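Side-chain contacts in hookworm platelet inhibitor 1 (PDB 4TPV), which inhibits platelet aggregation and prevents resting platelets from adhering to fibrinogen and collagen, possibly by binding platelet integrins: residues 21-26 against 135-140; 25-30 against 40-45; 65-70 against 115-120; 14-19 against 47-52. All blocks are in the same frame, centred on the assembly; numbering follows the deposited sequence.

Contact 1. Residues 21-26 against 135-140; sequences ELHNGY and CQYGPE
In the alpha-beta-alpha sandwich of this CAP protein, His-23 on helix 13-34 meets Tyr-137 on strand 130-138 and so joins a helix to the face of the central sheet. The two side chains reach in from opposite directions, and NE2 of His-23 lies 2.7 Å from OH of Tyr-137, a short hydrogen bond in which either group could be the donor. Each partner sits at the edge of the other's ring, close to its plane. The rings are inclined by 49° to each other, and CD2 of His-23 comes to 3.6 Å from CE1 of Tyr-137. The histidine is steered by its chi1 of -82°, which sets CG opposite the carbonyl carbon; its other nitrogen, ND1, is bonded to the carbonyl of Phe-19 one turn earlier. Both ring nitrogens are therefore engaged in a buried setting, which should limit rotation of the imidazole. Beside the pair, SG of Cys-135 stands 4.4 Å from CE1 of His-23, approaching the ring obliquely while disulfide-bonded to Cys-122. Met-112 touches both side chains, and Trp-88 packs on Tyr-137. Gln-136, between the two strand residues, points instead to helix 46-56 on the opposite face, the layering characteristic of the CAP fold.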
loop_
_atom_site.group_PDB
_atom_site.type_symbol
_atom_site.label_atom_id
_atom_site.label_comp_id
_atom_site.label_asym_id
_atom_site.label_seq_id
_atom_site.Cartn_x
_atom_site.Cartn_y
_atom_site.Cartn_z
ATOM N N GLU A 21 5.473 -4.098 6.325
ATOM C CA GLU A 21 4.876 -5.264 6.974
ATOM C C GLU A 21 3.383 -5.089 7.218
ATOM O O GLU A 21 2.592 -6.043 7.050
ATOM C CB GLU A 21 5.578 -5.558 8.301
ATOM C CG GLU A 21 5.199 -6.918 8.918
ATOM C CD GLU A 21 3.852 -6.934 9.630
ATOM O OE1 GLU A 21 3.436 -5.891 10.181
ATOM O OE2 GLU A 21 3.203 -8.005 9.629
ATOM N N LEU A 22 2.986 -3.892 7.645
ATOM C CA LEU A 22 1.575 -3.612 7.901
ATOM C C LEU A 22 0.749 -3.806 6.628
ATOM O O LEU A 22 -0.266 -4.509 6.628
ATOM C CB LEU A 22 1.408 -2.196 8.436
ATOM C CG LEU A 22 0.090 -1.908 9.143
ATOM C CD1 LEU A 22 0.005 -2.775 10.412
ATOM C CD2 LEU A 22 0.041 -0.426 9.491
ATOM N N HIS A 23 1.219 -3.233 5.522
ATOM C CA HIS A 23 0.520 -3.408 4.246
ATOM C C HIS A 23 0.437 -4.876 3.811
ATOM O O HIS A 23 -0.609 -5.349 3.371
ATOM C CB HIS A 23 1.210 -2.612 3.136
ATOM C CG HIS A 23 0.843 -1.161 3.104
ATOM N ND1 HIS A 23 1.358 -0.240 3.987
ATOM C CD2 HIS A 23 0.027 -0.467 2.269
ATOM C CE1 HIS A 23 0.854 0.956 3.720
ATOM N NE2 HIS A 23 0.047 0.843 2.680
ATOM N N ASN A 24 1.541 -5.602 3.918
ATOM C CA ASN A 24 1.494 -6.995 3.518
ATOM C C ASN A 24 0.576 -7.838 4.413
ATOM O O ASN A 24 -0.130 -8.705 3.911
ATOM C CB ASN A 24 2.911 -7.560 3.477
ATOM C CG ASN A 24 3.634 -7.172 2.203
ATOM O OD1 ASN A 24 3.008 -7.036 1.157
ATOM N ND2 ASN A 24 4.950 -7.034 2.279
ATOM N N GLY A 25 0.548 -7.557 5.716
ATOM C CA GLY A 25 -0.420 -8.206 6.596
ATOM C C GLY A 25 -1.863 -7.902 6.215
ATOM O O GLY A 25 -2.734 -8.781 6.287
ATOM N N TYR A 26 -2.130 -6.649 5.845
ATOM C CA TYR A 26 -3.454 -6.280 5.353
ATOM C C TYR A 26 -3.774 -7.060 4.088
ATOM O O TYR A 26 -4.873 -7.553 3.898
ATOM C CB TYR A 26 -3.544 -4.787 5.030
ATOM C CG TYR A 26 -3.455 -3.827 6.195
ATOM C CD1 TYR A 26 -3.767 -4.219 7.475
ATOM C CD2 TYR A 26 -3.074 -2.504 5.987
ATOM C CE1 TYR A 26 -3.700 -3.322 8.530
ATOM C CE2 TYR A 26 -2.993 -1.611 7.031
ATOM C CZ TYR A 26 -3.311 -2.030 8.298
ATOM O OH TYR A 26 -3.220 -1.134 9.335
ATOM N N CYS A 135 1.543 7.783 1.260
ATOM C CA CYS A 135 2.166 6.631 0.642
ATOM C C CYS A 135 1.821 6.612 -0.841
ATOM O O CYS A 135 0.700 6.933 -1.238
ATOM C CB CYS A 135 1.723 5.329 1.305
ATOM S SG CYS A 135 2.346 5.045 2.991
ATOM N N GLN A 136 2.816 6.259 -1.642
ATOM C CA GLN A 136 2.680 6.137 -3.078
ATOM C C GLN A 136 2.866 4.674 -3.441
ATOM O O GLN A 136 3.718 3.976 -2.867
ATOM C CB GLN A 136 3.718 7.026 -3.801
ATOM C CG GLN A 136 3.476 8.517 -3.609
ATOM C CD GLN A 136 2.611 9.108 -4.697
ATOM O OE1 GLN A 136 2.188 8.409 -5.623
ATOM N NE2 GLN A 136 2.336 10.410 -4.595
ATOM N N TYR A 137 2.050 4.200 -4.378
ATOM C CA TYR A 137 2.057 2.796 -4.755
ATOM C C TYR A 137 2.392 2.599 -6.225
ATOM O O TYR A 137 2.296 3.531 -7.049
ATOM C CB TYR A 137 0.692 2.171 -4.431
ATOM C CG TYR A 137 0.309 2.346 -2.976
ATOM C CD1 TYR A 137 0.757 1.462 -2.007
ATOM C CD2 TYR A 137 -0.456 3.440 -2.563
ATOM C CE1 TYR A 137 0.422 1.641 -0.645
ATOM C CE2 TYR A 137 -0.790 3.622 -1.218
ATOM C CZ TYR A 137 -0.361 2.709 -0.267
ATOM O OH TYR A 137 -0.706 2.892 1.060
ATOM N N GLY A 138 2.786 1.374 -6.563
ATOM C CA GLY A 138 3.059 1.024 -7.951
ATOM C C GLY A 138 2.930 -0.468 -8.200
ATOM O O GLY A 138 2.909 -1.259 -7.260
ATOM N N PRO A 139 2.797 -0.863 -9.476
ATOM C CA PRO A 139 2.705 0.062 -10.612
ATOM C C PRO A 139 1.336 0.706 -10.728
ATOM O O PRO A 139 0.391 0.337 -10.029
ATOM C CB PRO A 139 2.981 -0.837 -11.833
ATOM C CG PRO A 139 3.004 -2.256 -11.326
ATOM C CD PRO A 139 2.607 -2.262 -9.881
ATOM N N GLU A 140 1.221 1.686 -11.612
ATOM C CA GLU A 140 -0.058 2.361 -11.789
ATOM C C GLU A 140 -1.116 1.455 -12.418
ATOM O O GLU A 140 -0.896 0.843 -13.465
ATOM C CB GLU A 140 0.126 3.622 -12.635
ATOM C CG GLU A 140 0.929 4.712 -11.944
ATOM C CD GLU A 140 1.205 5.894 -12.861
ATOM O OE1 GLU A 140 0.860 5.813 -14.062
ATOM O OE2 GLU A 140 1.769 6.899 -12.380
#

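Contact 2. Residues 25-30 against 40-45; sequences GYRAAF and RTMVYD
The backbone O of Arg-40 is gripped by two nitrogens of Arg-27, NE at 2.8 Å and NH2 also at 2.8 Å. This is a side-on hold on a single atom. NE arrives nearly along the C=O axis, whereas NH2 lies in the carbonyl plane on a lone pair, and the oxygen stays close to the guanidinium plane for both. Sharing one acceptor bends the bonds, with an N-H...O angle of 143° at NE. A turn at chi3 (66°) in the Arg-27 chain swings the guanidinium round to this grip. Met-42 crosses the arginine at about a right angle: its CG lies over one guanidinium face, 3.9 Å from NE of Arg-27, and its methyl CE rests 3.7 Å from NH1 of Arg-27. NH1 in turn donates to the carbonyls of Met-112 and Trp-114, so main-chain oxygens at two places in the chain hold this buried cation. The side chain of Arg-40 leads away and makes a cation-pi contact with Tyr-161. Helix 13-34 is fastened both to the segment leading into edge strand 43-44, which runs parallel to strand 119-127, and to the end of helix 107-113.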
loop_
_atom_site.group_PDB
_atom_site.type_symbol
_atom_site.label_atom_id
_atom_site.label_comp_id
_atom_site.label_asym_id
_atom_site.label_seq_id
_atom_site.Cartn_x
_atom_site.Cartn_y
_atom_site.Cartn_z
ATOM N N GLY A 25 0.548 -7.557 5.716
ATOM C CA GLY A 25 -0.420 -8.206 6.596
ATOM C C GLY A 25 -1.863 -7.902 6.215
ATOM O O GLY A 25 -2.734 -8.781 6.287
ATOM N N TYR A 26 -2.130 -6.649 5.845
ATOM C CA TYR A 26 -3.454 -6.280 5.353
ATOM C C TYR A 26 -3.774 -7.060 4.088
ATOM O O TYR A 26 -4.873 -7.553 3.898
ATOM C CB TYR A 26 -3.544 -4.787 5.030
ATOM C CG TYR A 26 -3.455 -3.827 6.195
ATOM C CD1 TYR A 26 -3.767 -4.219 7.475
ATOM C CD2 TYR A 26 -3.074 -2.504 5.987
ATOM C CE1 TYR A 26 -3.700 -3.322 8.530
ATOM C CE2 TYR A 26 -2.993 -1.611 7.031
ATOM C CZ TYR A 26 -3.311 -2.030 8.298
ATOM O OH TYR A 26 -3.220 -1.134 9.335
ATOM N N ARG A 27 -2.792 -7.154 3.200
ATOM C CA ARG A 27 -3.032 -7.828 1.920
ATOM C C ARG A 27 -3.199 -9.355 2.087
ATOM O O ARG A 27 -4.000 -9.982 1.396
ATOM C CB ARG A 27 -1.894 -7.477 0.932
ATOM C CG ARG A 27 -1.916 -6.007 0.522
ATOM C CD ARG A 27 -0.638 -5.572 -0.216
ATOM N NE ARG A 27 -0.499 -6.248 -1.506
ATOM C CZ ARG A 27 -1.114 -5.859 -2.626
ATOM N NH1 ARG A 27 -1.916 -4.797 -2.602
ATOM N NH2 ARG A 27 -0.961 -6.547 -3.756
ATOM N N ALA A 28 -2.459 -9.953 3.023
ATOM C CA ALA A 28 -2.623 -11.374 3.331
ATOM C C ALA A 28 -3.993 -11.654 3.969
ATOM O O ALA A 28 -4.652 -12.633 3.631
ATOM C CB ALA A 28 -1.500 -11.838 4.254
ATOM N N ALA A 29 -4.397 -10.802 4.907
ATOM C CA ALA A 29 -5.713 -10.949 5.530
ATOM C C ALA A 29 -6.771 -10.816 4.459
ATOM O O ALA A 29 -7.718 -11.600 4.394
ATOM C CB ALA A 29 -5.917 -9.907 6.622
ATOM N N PHE A 30 -6.608 -9.809 3.608
ATOM C CA PHE A 30 -7.584 -9.584 2.557
ATOM C C PHE A 30 -7.625 -10.759 1.583
ATOM O O PHE A 30 -8.709 -11.220 1.202
ATOM C CB PHE A 30 -7.276 -8.287 1.810
ATOM C CG PHE A 30 -8.441 -7.775 1.028
ATOM C CD1 PHE A 30 -8.658 -8.195 -0.267
ATOM C CD2 PHE A 30 -9.315 -6.873 1.597
ATOM C CE1 PHE A 30 -9.736 -7.708 -0.991
ATOM C CE2 PHE A 30 -10.386 -6.381 0.886
ATOM C CZ PHE A 30 -10.606 -6.806 -0.401
ATOM N N ARG A 40 -0.230 -9.464 -4.939
ATOM C CA ARG A 40 1.237 -9.375 -4.844
ATOM C C ARG A 40 1.752 -8.957 -3.468
ATOM O O ARG A 40 1.156 -8.146 -2.760
ATOM C CB ARG A 40 1.771 -8.402 -5.903
ATOM C CG ARG A 40 1.535 -8.927 -7.343
ATOM C CD ARG A 40 2.414 -8.267 -8.394
ATOM N NE ARG A 40 3.816 -8.682 -8.246
ATOM C CZ ARG A 40 4.707 -8.652 -9.229
ATOM N NH1 ARG A 40 4.353 -8.244 -10.433
ATOM N NH2 ARG A 40 5.956 -9.038 -8.997
ATOM N N THR A 41 2.913 -9.500 -3.123
ATOM C CA THR A 41 3.676 -9.013 -1.986
ATOM C C THR A 41 4.191 -7.636 -2.335
ATOM O O THR A 41 4.737 -7.440 -3.427
ATOM C CB THR A 41 4.857 -9.918 -1.668
ATOM O OG1 THR A 41 4.396 -11.257 -1.482
ATOM C CG2 THR A 41 5.567 -9.459 -0.391
ATOM N N MET A 42 4.002 -6.683 -1.426
ATOM C CA MET A 42 4.651 -5.379 -1.598
ATOM C C MET A 42 6.073 -5.348 -1.081
ATOM O O MET A 42 6.407 -5.940 -0.048
ATOM C CB MET A 42 3.881 -4.275 -0.893
ATOM C CG MET A 42 2.594 -3.867 -1.583
ATOM S SD MET A 42 1.753 -2.549 -0.663
ATOM C CE MET A 42 0.494 -2.100 -1.867
ATOM N N VAL A 43 6.906 -4.616 -1.811
ATOM C CA VAL A 43 8.282 -4.362 -1.407
ATOM C C VAL A 43 8.460 -2.858 -1.257
ATOM O O VAL A 43 7.903 -2.097 -2.044
ATOM C CB VAL A 43 9.280 -4.918 -2.442
ATOM C CG1 VAL A 43 10.706 -4.459 -2.128
ATOM C CG2 VAL A 43 9.166 -6.433 -2.511
ATOM N N TYR A 44 9.214 -2.411 -0.259
ATOM C CA TYR A 44 9.440 -0.970 -0.120
ATOM C C TYR A 44 10.244 -0.447 -1.323
ATOM O O TYR A 44 11.113 -1.138 -1.845
ATOM C CB TYR A 44 10.163 -0.636 1.185
ATOM C CG TYR A 44 9.933 0.804 1.579
ATOM C CD1 TYR A 44 8.742 1.185 2.188
ATOM C CD2 TYR A 44 10.885 1.795 1.289
ATOM C CE1 TYR A 44 8.498 2.488 2.526
ATOM C CE2 TYR A 44 10.649 3.115 1.622
ATOM C CZ TYR A 44 9.454 3.458 2.240
ATOM O OH TYR A 44 9.186 4.759 2.574
ATOM N N ASP A 45 9.934 0.767 -1.772
ATOM C CA ASP A 45 10.583 1.312 -2.965
ATOM C C ASP A 45 11.015 2.734 -2.681
ATOM O O ASP A 45 10.177 3.614 -2.454
ATOM C CB ASP A 45 9.623 1.266 -4.162
ATOM C CG ASP A 45 10.285 1.695 -5.451
ATOM O OD1 ASP A 45 10.421 2.919 -5.679
ATOM O OD2 ASP A 45 10.666 0.798 -6.230
#

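Contact 3. Residues 65-70 against 115-120; sequences SEEENV and DSHDKL
A histidine-carboxylate hydrogen bond between His-117 and Glu-67 links two loops at one end of the central sheet, just ahead of strands 119-127 and 68-73. NE2 of His-117 donates to OE2 of Glu-67 over 2.7 Å with an N-H...O angle of 161°. The oxygen lies in the imidazole plane, at the ring edge, and accepts the N-H on its anti lone pair, the one turned away from OE1. Carboxylate and ring are steeply turned against each other, at 78°. Glu-67 gets there through a bend at chi2 (70°), which also brings its CG to 3.6 Å from NE2 of His-117. The backbone N atoms of Ala-141 and Lys-142 bond to the same OE2, so three donors converge on one buried oxygen. On the far side of the imidazole, ND1 is bonded to the carbonyl of Asn-111. With a carboxylate at one nitrogen and a carbonyl at the other, the ring is probably favoured in its protonated form. Glu-67 belongs to a type I turn from Ser-65 to Glu-68. Following His-117, Asp-118 and Lys-119 both face Gly-138 in a classic beta bulge. Strand 130-138 runs between the two strands, and the bond spans it at its end, with Asn-111 of helix 107-113 touching Glu-67 and Arg-27 of helix 13-34 touching His-117.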
loop_
_atom_site.group_PDB
_atom_site.type_symbol
_atom_site.label_atom_id
_atom_site.label_comp_id
_atom_site.label_asym_id
_atom_site.label_seq_id
_atom_site.Cartn_x
_atom_site.Cartn_y
_atom_site.Cartn_z
ATOM N N SER A 65 -3.247 11.905 -7.131
ATOM C CA SER A 65 -3.284 10.923 -8.225
ATOM C C SER A 65 -3.902 9.632 -7.714
ATOM O O SER A 65 -4.046 9.474 -6.487
ATOM C CB SER A 65 -1.878 10.654 -8.769
ATOM O OG SER A 65 -1.103 9.939 -7.813
ATOM N N GLU A 66 -4.242 8.704 -8.615
ATOM C CA GLU A 66 -4.934 7.475 -8.168
ATOM C C GLU A 66 -4.062 6.598 -7.254
ATOM O O GLU A 66 -4.591 5.859 -6.393
ATOM C CB GLU A 66 -5.429 6.644 -9.362
ATOM C CG GLU A 66 -6.630 7.232 -10.098
ATOM C CD GLU A 66 -7.896 7.239 -9.252
ATOM O OE1 GLU A 66 -8.029 6.392 -8.335
ATOM O OE2 GLU A 66 -8.768 8.095 -9.513
ATOM N N GLU A 67 -2.738 6.670 -7.419
ATOM C CA GLU A 67 -1.851 5.788 -6.655
ATOM C C GLU A 67 -1.278 6.446 -5.376
ATOM O O GLU A 67 -0.282 5.994 -4.815
ATOM C CB GLU A 67 -0.706 5.281 -7.550
ATOM C CG GLU A 67 -0.835 3.799 -7.990
ATOM C CD GLU A 67 -1.955 3.524 -8.992
ATOM O OE1 GLU A 67 -2.352 4.440 -9.733
ATOM O OE2 GLU A 67 -2.429 2.370 -9.061
ATOM N N GLU A 68 -1.956 7.467 -4.878
ATOM C CA GLU A 68 -1.544 8.105 -3.638
ATOM C C GLU A 68 -2.580 7.943 -2.518
ATOM O O GLU A 68 -3.788 8.092 -2.732
ATOM C CB GLU A 68 -1.283 9.579 -3.876
ATOM C CG GLU A 68 -0.795 10.302 -2.645
ATOM C CD GLU A 68 -0.369 11.704 -2.970
ATOM O OE1 GLU A 68 -1.250 12.559 -3.129
ATOM O OE2 GLU A 68 0.852 11.939 -3.106
ATOM N N ASN A 69 -2.087 7.626 -1.322
ATOM C CA ASN A 69 -2.894 7.668 -0.096
ATOM C C ASN A 69 -2.427 8.815 0.794
ATOM O O ASN A 69 -1.220 9.064 0.895
ATOM C CB ASN A 69 -2.790 6.349 0.682
ATOM C CG ASN A 69 -3.652 5.243 0.110
ATOM O OD1 ASN A 69 -4.329 5.412 -0.897
ATOM N ND2 ASN A 69 -3.620 4.085 0.766
ATOM N N VAL A 70 -3.361 9.513 1.441
ATOM C CA VAL A 70 -3.018 10.574 2.377
ATOM C C VAL A 70 -3.757 10.386 3.680
ATOM O O VAL A 70 -4.920 9.962 3.687
ATOM C CB VAL A 70 -3.347 11.967 1.791
ATOM C CG1 VAL A 70 -2.893 13.096 2.736
ATOM C CG2 VAL A 70 -2.702 12.115 0.428
ATOM N N ASP A 115 -4.537 -5.747 -6.397
ATOM C CA ASP A 115 -3.789 -6.995 -6.372
ATOM C C ASP A 115 -2.450 -6.844 -7.107
ATOM O O ASP A 115 -1.449 -7.437 -6.692
ATOM C CB ASP A 115 -4.640 -8.201 -6.880
ATOM C CG ASP A 115 -5.155 -8.061 -8.296
ATOM O OD1 ASP A 115 -4.942 -7.039 -8.972
ATOM O OD2 ASP A 115 -5.812 -9.024 -8.732
ATOM N N SER A 116 -2.405 -5.990 -8.131
ATOM C CA SER A 116 -1.193 -5.870 -8.929
ATOM C C SER A 116 -0.197 -4.890 -8.311
ATOM O O SER A 116 0.937 -4.764 -8.798
ATOM C CB SER A 116 -1.519 -5.447 -10.367
ATOM O OG SER A 116 -2.241 -4.228 -10.379
ATOM N N HIS A 117 -0.597 -4.200 -7.253
ATOM C CA HIS A 117 0.369 -3.333 -6.560
ATOM C C HIS A 117 1.461 -4.157 -5.881
ATOM O O HIS A 117 1.159 -5.042 -5.086
ATOM C CB HIS A 117 -0.317 -2.442 -5.517
ATOM C CG HIS A 117 -0.967 -1.227 -6.094
ATOM N ND1 HIS A 117 -1.805 -0.414 -5.359
ATOM C CD2 HIS A 117 -0.921 -0.694 -7.337
ATOM C CE1 HIS A 117 -2.250 0.564 -6.128
ATOM N NE2 HIS A 117 -1.722 0.424 -7.330
ATOM N N ASP A 118 2.732 -3.848 -6.159
ATOM C CA ASP A 118 3.812 -4.623 -5.539
ATOM C C ASP A 118 4.912 -3.739 -4.954
ATOM O O ASP A 118 5.953 -4.236 -4.538
ATOM C CB ASP A 118 4.418 -5.610 -6.548
ATOM C CG ASP A 118 5.048 -4.936 -7.754
ATOM O OD1 ASP A 118 5.179 -3.701 -7.799
ATOM O OD2 ASP A 118 5.434 -5.671 -8.688
ATOM N N LYS A 119 4.665 -2.436 -4.925
ATOM C CA LYS A 119 5.648 -1.484 -4.404
ATOM C C LYS A 119 4.942 -0.362 -3.647
ATOM O O LYS A 119 3.856 0.077 -4.031
ATOM C CB LYS A 119 6.498 -0.882 -5.535
ATOM C CG LYS A 119 7.382 -1.851 -6.282
ATOM C CD LYS A 119 8.026 -1.140 -7.475
ATOM C CE LYS A 119 9.061 -2.027 -8.155
ATOM N NZ LYS A 119 8.459 -3.273 -8.715
ATOM N N LEU A 120 5.535 0.079 -2.541
ATOM C CA LEU A 120 5.093 1.311 -1.897
ATOM C C LEU A 120 6.290 2.109 -1.399
ATOM O O LEU A 120 7.374 1.560 -1.161
ATOM C CB LEU A 120 4.138 1.033 -0.716
ATOM C CG LEU A 120 4.830 0.685 0.612
ATOM C CD1 LEU A 120 3.825 0.748 1.763
ATOM C CD2 LEU A 120 5.477 -0.687 0.543
#

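Contact 4. Residues 14-19 against 47-52; sequences DMREMF and TLEEKA
Arg-16 leaves helix 13-34 at CB and runs extended as far as NE, heading for the carboxylate of Glu-49 on helix 46-56. Its CG already passes 3.9 Å from OE2 of Glu-49, and CD comes within 3.6 Å of that OE2 while the ring of Tyr-44 packs beside it. NE then donates to OE2 of Glu-49 at 2.7 Å, and at the tip NH2 donates to OE1 of Glu-49 at 2.8 Å. The result is a side-on, two-bond salt bridge, with guanidinium and carboxylate only 15° from coplanar and both oxygens using their syn lone pairs. An N-H...O angle of 172° at NE makes that bond almost straight. In the CAP sandwich these helices cover opposite faces of the sheet, Phe-19 lying against Cys-135 and Ala-52 against Gln-136; the bridge joins them past the edge where strand 43-44 lies. Glu-49 meets the arginine at about a right angle, on a chain that stays extended beyond CG, which is anti to the backbone N (chi1 171°). Its OE2 is also hydrogen-bonded to Tyr-44 OH, and its OE1 forms a salt bridge with NE of Arg-8. The remaining nitrogen of Arg-16, NH1, pairs with Asp-13.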
loop_
_atom_site.group_PDB
_atom_site.type_symbol
_atom_site.label_atom_id
_atom_site.label_comp_id
_atom_site.label_asym_id
_atom_site.label_seq_id
_atom_site.Cartn_x
_atom_site.Cartn_y
_atom_site.Cartn_z
ATOM N N ASP A 14 13.401 1.572 10.317
ATOM C CA ASP A 14 12.460 0.903 11.203
ATOM C C ASP A 14 11.018 1.164 10.756
ATOM O O ASP A 14 10.220 0.242 10.575
ATOM C CB ASP A 14 12.666 1.386 12.638
ATOM C CG ASP A 14 11.977 0.511 13.657
ATOM O OD1 ASP A 14 11.877 -0.709 13.419
ATOM O OD2 ASP A 14 11.548 1.046 14.700
ATOM N N MET A 15 10.688 2.435 10.573
ATOM C CA MET A 15 9.337 2.788 10.156
ATOM C C MET A 15 9.023 2.322 8.730
ATOM O O MET A 15 7.885 1.980 8.435
ATOM C CB MET A 15 9.124 4.291 10.258
ATOM C CG MET A 15 9.255 4.836 11.674
ATOM S SD MET A 15 9.159 6.640 11.696
ATOM C CE MET A 15 7.585 6.831 10.851
ATOM N N ARG A 16 10.022 2.347 7.848
ATOM C CA ARG A 16 9.815 1.860 6.481
ATOM C C ARG A 16 9.390 0.406 6.549
ATOM O O ARG A 16 8.441 -0.002 5.894
ATOM C CB ARG A 16 11.071 2.027 5.617
ATOM C CG ARG A 16 11.465 3.477 5.403
ATOM C CD ARG A 16 12.769 3.596 4.646
ATOM N NE ARG A 16 13.026 4.992 4.313
ATOM C CZ ARG A 16 13.941 5.762 4.899
ATOM N NH1 ARG A 16 14.743 5.268 5.838
ATOM N NH2 ARG A 16 14.066 7.032 4.522
ATOM N N GLU A 17 10.079 -0.369 7.383
ATOM C CA GLU A 17 9.738 -1.767 7.585
ATOM C C GLU A 17 8.340 -1.913 8.198
ATOM O O GLU A 17 7.568 -2.771 7.776
ATOM C CB GLU A 17 10.797 -2.446 8.469
ATOM C CG GLU A 17 10.725 -3.956 8.464
ATOM C CD GLU A 17 11.884 -4.587 9.221
ATOM O OE1 GLU A 17 12.304 -4.017 10.254
ATOM O OE2 GLU A 17 12.385 -5.643 8.777
ATOM N N MET A 18 7.999 -1.060 9.159
ATOM C CA MET A 18 6.683 -1.110 9.777
ATOM C C MET A 18 5.622 -0.861 8.711
ATOM O O MET A 18 4.660 -1.591 8.629
ATOM C CB MET A 18 6.555 -0.104 10.920
ATOM C CG MET A 18 7.367 -0.482 12.158
ATOM S SD MET A 18 7.419 0.912 13.300
ATOM C CE MET A 18 8.600 0.314 14.523
ATOM N N PHE A 19 5.828 0.132 7.857
ATOM C CA PHE A 19 4.853 0.397 6.800
ATOM C C PHE A 19 4.681 -0.811 5.881
ATOM O O PHE A 19 3.560 -1.188 5.531
ATOM C CB PHE A 19 5.276 1.610 5.969
ATOM C CG PHE A 19 4.802 2.932 6.513
ATOM C CD1 PHE A 19 3.463 3.270 6.491
ATOM C CD2 PHE A 19 5.709 3.862 6.980
ATOM C CE1 PHE A 19 3.035 4.510 6.965
ATOM C CE2 PHE A 19 5.288 5.095 7.450
ATOM C CZ PHE A 19 3.939 5.420 7.438
ATOM N N THR A 47 12.319 4.928 -4.554
ATOM C CA THR A 47 11.886 5.873 -5.578
ATOM C C THR A 47 10.451 6.381 -5.332
ATOM O O THR A 47 10.176 7.586 -5.461
ATOM C CB THR A 47 11.998 5.239 -6.965
ATOM O OG1 THR A 47 13.394 5.048 -7.255
ATOM C CG2 THR A 47 11.402 6.152 -8.013
ATOM N N LEU A 48 9.541 5.481 -4.970
ATOM C CA LEU A 48 8.202 5.890 -4.570
ATOM C C LEU A 48 8.227 6.726 -3.297
ATOM O O LEU A 48 7.404 7.624 -3.136
ATOM C CB LEU A 48 7.306 4.672 -4.366
ATOM C CG LEU A 48 6.988 3.968 -5.665
ATOM C CD1 LEU A 48 5.984 2.851 -5.392
ATOM C CD2 LEU A 48 6.424 4.953 -6.693
ATOM N N GLU A 49 9.170 6.444 -2.397
ATOM C CA GLU A 49 9.295 7.289 -1.210
ATOM C C GLU A 49 9.607 8.728 -1.607
ATOM O O GLU A 49 9.020 9.670 -1.062
ATOM C CB GLU A 49 10.371 6.779 -0.242
ATOM C CG GLU A 49 10.658 7.778 0.897
ATOM C CD GLU A 49 11.619 7.240 1.952
ATOM O OE1 GLU A 49 12.628 7.934 2.234
ATOM O OE2 GLU A 49 11.359 6.155 2.503
ATOM N N GLU A 50 10.530 8.918 -2.547
ATOM C CA GLU A 50 10.841 10.275 -2.984
ATOM C C GLU A 50 9.612 10.929 -3.642
ATOM O O GLU A 50 9.336 12.105 -3.407
ATOM C CB GLU A 50 12.032 10.289 -3.934
ATOM C CG GLU A 50 12.187 11.611 -4.689
ATOM C CD GLU A 50 12.686 12.783 -3.845
ATOM O OE1 GLU A 50 12.912 12.625 -2.627
ATOM O OE2 GLU A 50 12.839 13.878 -4.427
ATOM N N LYS A 51 8.857 10.155 -4.421
ATOM C CA LYS A 51 7.623 10.661 -5.020
ATOM C C LYS A 51 6.642 11.072 -3.920
ATOM O O LYS A 51 5.971 12.119 -4.000
ATOM C CB LYS A 51 7.000 9.597 -5.934
ATOM C CG LYS A 51 5.815 10.066 -6.773
ATOM C CD LYS A 51 5.280 8.907 -7.606
ATOM C CE LYS A 51 4.065 9.334 -8.425
ATOM N NZ LYS A 51 3.345 8.160 -9.004
ATOM N N ALA A 52 6.586 10.255 -2.881
ATOM C CA ALA A 52 5.700 10.547 -1.759
ATOM C C ALA A 52 6.106 11.826 -1.031
ATOM O O ALA A 52 5.235 12.613 -0.638
ATOM C CB ALA A 52 5.664 9.354 -0.787
#

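How the contacts relate
On helix 13-34, contact 4 opens nearest the N terminus and closes at helix 46-56; contact 1 starts about two turns further along but closes only at 135-140, so these two cross. Contact 2 shuts after a short loop, within the span of contact 4, and shares Gly-25 and Tyr-26 with contact 1. Contact 3 begins after contacts 2 and 4 have closed and lies within contact 1's span. Contacts 1, 2 and 4 tie helix 13-34 to inner strand 130-138, to the approach to edge strand 43-44 and to the helix across the sheet; contact 3 ties the loops leading into strands 68-73 and 119-127. Backbone hydrogen bonds of the sheet further join contacts 1, 2 and 3.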